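Local coordinates for protein MGS-MChE2 (Uncultured bacterium, PDB 5JD6) that is an alpha/beta hydrolase that probably acts as an esterase, cleaving carboxylic ester bonds, at residues 115-119 against 183-188; 37-42 against 240-244. All blocks are in the same frame, centred on the assembly; numbering follows the deposited sequence.

Overall arrangement
From the N terminus the chain lays down the first three strands and enters helix 36-41, where residues 37-42 supply the first half of contact 2. It then builds the sheet through strand 108-113 and reaches residues 115-119, where contact 1 opens. The excursion that follows, with 120-152 unmodelled and then helices 160-164 and 169-181, contains no modelled strand and is closed when 183-188 returns to contact 1. Strands 195-200 and 221-226 complete the sheet before 240-244, on helix 238-252, closes contact 2. Contact 1 is therefore nested inside the loop of contact 2. Their centres lie about 25 Å apart on opposite sides of the chain's centre: one joins the roots of the excursion, the other two flanking helices.

Contact 1. Residues 115-119 against 183-188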
loop_
_atom_site.group_PDB
_atom_site.type_symbol
_atom_site.label_atom_id
_atom_site.label_comp_id
_atom_site.label_asym_id
_atom_site.label_seq_id
_atom_site.Cartn_x
_atom_site.Cartn_y
_atom_site.Cartn_z
ATOM N N GLY A 115 3.388 5.308 -6.065
ATOM C CA GLY A 115 2.231 5.550 -6.909
ATOM C C GLY A 115 0.927 5.466 -6.140
ATOM O O GLY A 115 0.015 4.745 -6.536
ATOM N N SER A 116 0.838 6.192 -5.032
ATOM C CA SER A 116 -0.328 6.083 -4.166
ATOM C C SER A 116 -1.186 7.340 -4.192
ATOM O O SER A 116 -0.694 8.439 -4.445
ATOM C CB SER A 116 0.099 5.783 -2.728
ATOM O OG SER A 116 0.427 6.972 -2.034
ATOM N N SER A 117 -2.476 7.162 -3.924
ATOM C CA SER A 117 -3.401 8.280 -3.822
ATOM C C SER A 117 -3.374 8.859 -2.413
ATOM O O SER A 117 -2.571 8.441 -1.578
ATOM C CB SER A 117 -4.817 7.841 -4.195
ATOM O OG SER A 117 -5.196 6.686 -3.466
ATOM N N GLY A 118 -4.254 9.818 -2.151
ATOM C CA GLY A 118 -4.293 10.478 -0.859
ATOM C C GLY A 118 -3.930 11.945 -0.962
ATOM O O GLY A 118 -3.853 12.646 0.046
ATOM N N LEU A 119 -3.700 12.405 -2.189
ATOM C CA LEU A 119 -3.414 13.813 -2.455
ATOM C C LEU A 119 -4.063 14.263 -3.760
ATOM O O LEU A 119 -5.196 14.741 -3.769
ATOM C CB LEU A 119 -1.905 14.061 -2.508
ATOM C CG LEU A 119 -1.182 14.213 -1.168
ATOM C CD1 LEU A 119 0.298 14.486 -1.383
ATOM C CD2 LEU A 119 -1.817 15.322 -0.348
ATOM N N ASN A 183 -8.521 13.699 2.746
ATOM C CA ASN A 183 -7.245 14.174 2.221
ATOM C C ASN A 183 -6.146 14.084 3.273
ATOM O O ASN A 183 -6.391 14.312 4.456
ATOM C CB ASN A 183 -7.382 15.616 1.722
ATOM C CG ASN A 183 -6.283 16.007 0.753
ATOM O OD1 ASN A 183 -5.764 15.172 0.012
ATOM N ND2 ASN A 183 -5.925 17.285 0.750
ATOM N N MET A 184 -4.934 13.751 2.840
ATOM C CA MET A 184 -3.825 13.542 3.767
ATOM C C MET A 184 -2.957 14.783 3.947
ATOM O O MET A 184 -2.183 14.862 4.900
ATOM C CB MET A 184 -2.957 12.372 3.295
ATOM C CG MET A 184 -3.622 11.018 3.449
ATOM S SD MET A 184 -4.011 10.652 5.171
ATOM C CE MET A 184 -5.409 9.557 4.972
ATOM N N ALA A 185 -3.104 15.748 3.041
ATOM C CA ALA A 185 -2.260 16.945 3.004
ATOM C C ALA A 185 -2.117 17.640 4.357
ATOM O O ALA A 185 -1.034 18.105 4.712
ATOM C CB ALA A 185 -2.804 17.926 1.977
ATOM N N LYS A 186 -3.211 17.703 5.108
ATOM C CA LYS A 186 -3.218 18.370 6.404
ATOM C C LYS A 186 -2.582 17.525 7.508
ATOM O O LYS A 186 -2.061 18.062 8.485
ATOM C CB LYS A 186 -4.651 18.732 6.796
ATOM C CG LYS A 186 -5.682 17.718 6.331
ATOM C CD LYS A 186 -6.875 17.665 7.268
ATOM C CE LYS A 186 -6.465 17.156 8.641
ATOM N NZ LYS A 186 -7.642 16.899 9.516
ATOM N N ASP A 187 -2.627 16.205 7.351
ATOM C CA ASP A 187 -2.144 15.294 8.386
ATOM C C ASP A 187 -0.660 14.976 8.235
ATOM O O ASP A 187 0.016 14.640 9.208
ATOM C CB ASP A 187 -2.954 13.995 8.367
ATOM C CG ASP A 187 -4.441 14.232 8.532
ATOM O OD1 ASP A 187 -4.892 14.407 9.683
ATOM O OD2 ASP A 187 -5.158 14.241 7.509
ATOM N N LEU A 188 -0.161 15.084 7.009
ATOM C CA LEU A 188 1.237 14.777 6.699
ATOM C C LEU A 188 2.325 15.558 7.465
ATOM O O LEU A 188 3.307 14.943 7.882
ATOM C CB LEU A 188 1.477 14.958 5.196
ATOM C CG LEU A 188 0.747 14.005 4.251
ATOM C CD1 LEU A 188 1.128 14.294 2.809
ATOM C CD2 LEU A 188 1.030 12.554 4.608
#
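Gly118 and Met184 bring their backbones together, CA to CA 5.6 Å, and Met184 N donates to Gly118 O at 3.2 Å with an N-H...O angle of 154°. Beyond that bond Met184 starts a helical turn, its own O accepting from both Asp187 N and Leu188 N. Asn183 swings CG anti to its backbone nitrogen (chi1 -160°), which carries OD1 to within 3.7 Å of Leu119 CA. The same oxygen lies 3.2 Å from Gly118 O, but both are acceptors and no bond joins them. Leu119 supplies the apolar part: CD2 meets Ala185 CB at 3.6 Å, while the other branch, CD1, comes more loosely to Leu188 CD1 at 4.3 Å. Met184 puts CB against Gly118 O at 3.4 Å, then bends at chi2 and runs off from the loop. In alpha/beta hydrolases a cap is commonly inserted after this strand, and the contact's position, at the exit and return of a helical excursion, is consistent with one. Met184 packs on His95 and Leu99 of helix 92-103, Leu119 on Phe214 of helix 208-217, and Leu188 touches both helices, while the backbones of Gly115 and Ser117 bond to Ser91, the likely nucleophile at the end of strand 85-91.

Contact 2. Residues 37-42 against 240-244; sequences GVIDYF and EFNQL
A buried helix-to-helix contact, centred on Asn242, joins helix 36-41, which follows strand 20-25, to the C-terminal helix 238-252. The axes of the two short segments, 37-41 and 240-244, approach to 10.0 Å and cross at -53°, with Val38 and Asn242 nearest in the backbone. Asn242 lays its amide almost parallel to the Tyr41 ring, the planes 8° apart, and sets CB over the ring face, 3.8 Å from the Tyr41 centroid in a CH-pi contact. Its ND2 donates to Gly37 O at 3.1 Å, coming from above the carbonyl plane; Tyr41 N holds the same oxygen from the opposite face, so one carbonyl serves both the helix and its neighbour. In the alpha/beta hydrolase fold the first and last of the sheet-flanking helices lie side by side on one face of the sheet, the arrangement seen here. The amide's other end is turned to Phe42, whose ring stands steeply to it and offers its edge, CE2 lying 3.2 Å from Asn242 OD1. A leucine here, having no amide, would probably leave Gly37 O without its second donor and the Tyr41 ring without its flat stacking partner. Val38 CG2 also meets Phe241 CE2 at 4.3 Å. Tyr41 keeps its CG anti to the backbone N (chi1 -176°), which sends the ring out to the C-terminal helix, where OH hydrogen-bonds with His246 ND1; Lys45 adds a cation-pi contact to the ring.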
loop_
_atom_site.group_PDB
_atom_site.type_symbol
_atom_site.label_atom_id
_atom_site.label_comp_id
_atom_site.label_asym_id
_atom_site.label_seq_id
_atom_site.Cartn_x
_atom_site.Cartn_y
_atom_site.Cartn_z
ATOM N N GLY A 37 7.700 -9.491 -7.513
ATOM C CA GLY A 37 9.062 -9.025 -7.342
ATOM C C GLY A 37 9.445 -8.902 -5.880
ATOM O O GLY A 37 10.533 -9.313 -5.478
ATOM N N VAL A 38 8.548 -8.334 -5.081
ATOM C CA VAL A 38 8.792 -8.173 -3.652
ATOM C C VAL A 38 8.725 -9.522 -2.933
ATOM O O VAL A 38 9.525 -9.798 -2.037
ATOM C CB VAL A 38 7.781 -7.194 -3.015
ATOM C CG1 VAL A 38 8.008 -7.082 -1.512
ATOM C CG2 VAL A 38 7.883 -5.829 -3.675
ATOM N N ILE A 39 7.780 -10.363 -3.345
ATOM C CA ILE A 39 7.585 -11.676 -2.733
ATOM C C ILE A 39 8.764 -12.615 -3.005
ATOM O O ILE A 39 8.989 -13.566 -2.265
ATOM C CB ILE A 39 6.281 -12.346 -3.237
ATOM C CG1 ILE A 39 5.095 -11.393 -3.111
ATOM C CG2 ILE A 39 5.977 -13.618 -2.460
ATOM C CD1 ILE A 39 3.906 -11.802 -3.958
ATOM N N ASP A 40 9.522 -12.355 -4.064
ATOM C CA ASP A 40 10.651 -13.222 -4.395
ATOM C C ASP A 40 11.960 -12.725 -3.789
ATOM O O ASP A 40 12.851 -13.517 -3.481
ATOM C CB ASP A 40 10.801 -13.354 -5.912
ATOM C CG ASP A 40 9.833 -14.356 -6.508
ATOM O OD1 ASP A 40 9.355 -15.237 -5.762
ATOM O OD2 ASP A 40 9.554 -14.267 -7.722
ATOM N N TYR A 41 12.065 -11.414 -3.608
ATOM C CA TYR A 41 13.315 -10.795 -3.186
ATOM C C TYR A 41 13.496 -10.771 -1.666
ATOM O O TYR A 41 14.419 -11.383 -1.133
ATOM C CB TYR A 41 13.394 -9.371 -3.741
ATOM C CG TYR A 41 14.686 -8.648 -3.442
ATOM C CD1 TYR A 41 15.819 -8.860 -4.218
ATOM C CD2 TYR A 41 14.770 -7.741 -2.394
ATOM C CE1 TYR A 41 17.003 -8.195 -3.951
ATOM C CE2 TYR A 41 15.948 -7.070 -2.120
ATOM C CZ TYR A 41 17.060 -7.301 -2.902
ATOM O OH TYR A 41 18.233 -6.636 -2.630
ATOM N N PHE A 42 12.603 -10.068 -0.979
ATOM C CA PHE A 42 12.779 -9.765 0.442
ATOM C C PHE A 42 12.672 -10.928 1.446
ATOM O O PHE A 42 13.322 -10.880 2.490
ATOM C CB PHE A 42 11.789 -8.668 0.838
ATOM C CG PHE A 42 12.141 -7.321 0.278
ATOM C CD1 PHE A 42 12.947 -6.451 0.991
ATOM C CD2 PHE A 42 11.694 -6.940 -0.978
ATOM C CE1 PHE A 42 13.285 -5.214 0.471
ATOM C CE2 PHE A 42 12.030 -5.704 -1.502
ATOM C CZ PHE A 42 12.827 -4.842 -0.776
ATOM N N GLU A 240 14.708 -2.607 -9.889
ATOM C CA GLU A 240 15.232 -1.396 -9.276
ATOM C C GLU A 240 14.456 -1.034 -8.019
ATOM O O GLU A 240 15.007 -0.443 -7.091
ATOM C CB GLU A 240 15.191 -0.237 -10.272
ATOM C CG GLU A 240 15.834 -0.557 -11.611
ATOM C CD GLU A 240 15.810 0.619 -12.566
ATOM O OE1 GLU A 240 15.554 0.405 -13.770
ATOM O OE2 GLU A 240 16.051 1.758 -12.113
ATOM N N PHE A 241 13.176 -1.389 -7.996
ATOM C CA PHE A 241 12.341 -1.138 -6.831
ATOM C C PHE A 241 12.892 -1.883 -5.622
ATOM O O PHE A 241 13.065 -1.300 -4.551
ATOM C CB PHE A 241 10.892 -1.554 -7.095
ATOM C CG PHE A 241 9.946 -1.169 -5.995
ATOM C CD1 PHE A 241 9.301 0.056 -6.019
ATOM C CD2 PHE A 241 9.706 -2.027 -4.933
ATOM C CE1 PHE A 241 8.432 0.418 -5.008
ATOM C CE2 PHE A 241 8.838 -1.672 -3.917
ATOM C CZ PHE A 241 8.200 -0.448 -3.955
ATOM N N ASN A 242 13.168 -3.170 -5.805
ATOM C CA ASN A 242 13.729 -3.989 -4.739
ATOM C C ASN A 242 15.052 -3.428 -4.241
ATOM O O ASN A 242 15.279 -3.337 -3.036
ATOM C CB ASN A 242 13.919 -5.432 -5.210
ATOM C CG ASN A 242 12.607 -6.174 -5.362
ATOM O OD1 ASN A 242 11.621 -5.859 -4.696
ATOM N ND2 ASN A 242 12.589 -7.169 -6.240
ATOM N N GLN A 243 15.915 -3.037 -5.175
ATOM C CA GLN A 243 17.238 -2.530 -4.832
ATOM C C GLN A 243 17.157 -1.187 -4.109
ATOM O O GLN A 243 17.871 -0.959 -3.131
ATOM C CB GLN A 243 18.103 -2.400 -6.087
ATOM C CG GLN A 243 19.593 -2.305 -5.800
ATOM C CD GLN A 243 20.406 -1.982 -7.036
ATOM O OE1 GLN A 243 19.919 -1.333 -7.962
ATOM N NE2 GLN A 243 21.652 -2.440 -7.062
ATOM N N LEU A 244 16.289 -0.303 -4.593
ATOM C CA LEU A 244 16.084 0.997 -3.959
ATOM C C LEU A 244 15.525 0.837 -2.551
ATOM O O LEU A 244 16.000 1.471 -1.608
ATOM C CB LEU A 244 15.143 1.867 -4.795
ATOM C CG LEU A 244 15.709 2.498 -6.069
ATOM C CD1 LEU A 244 14.626 3.269 -6.806
ATOM C CD2 LEU A 244 16.884 3.402 -5.742
#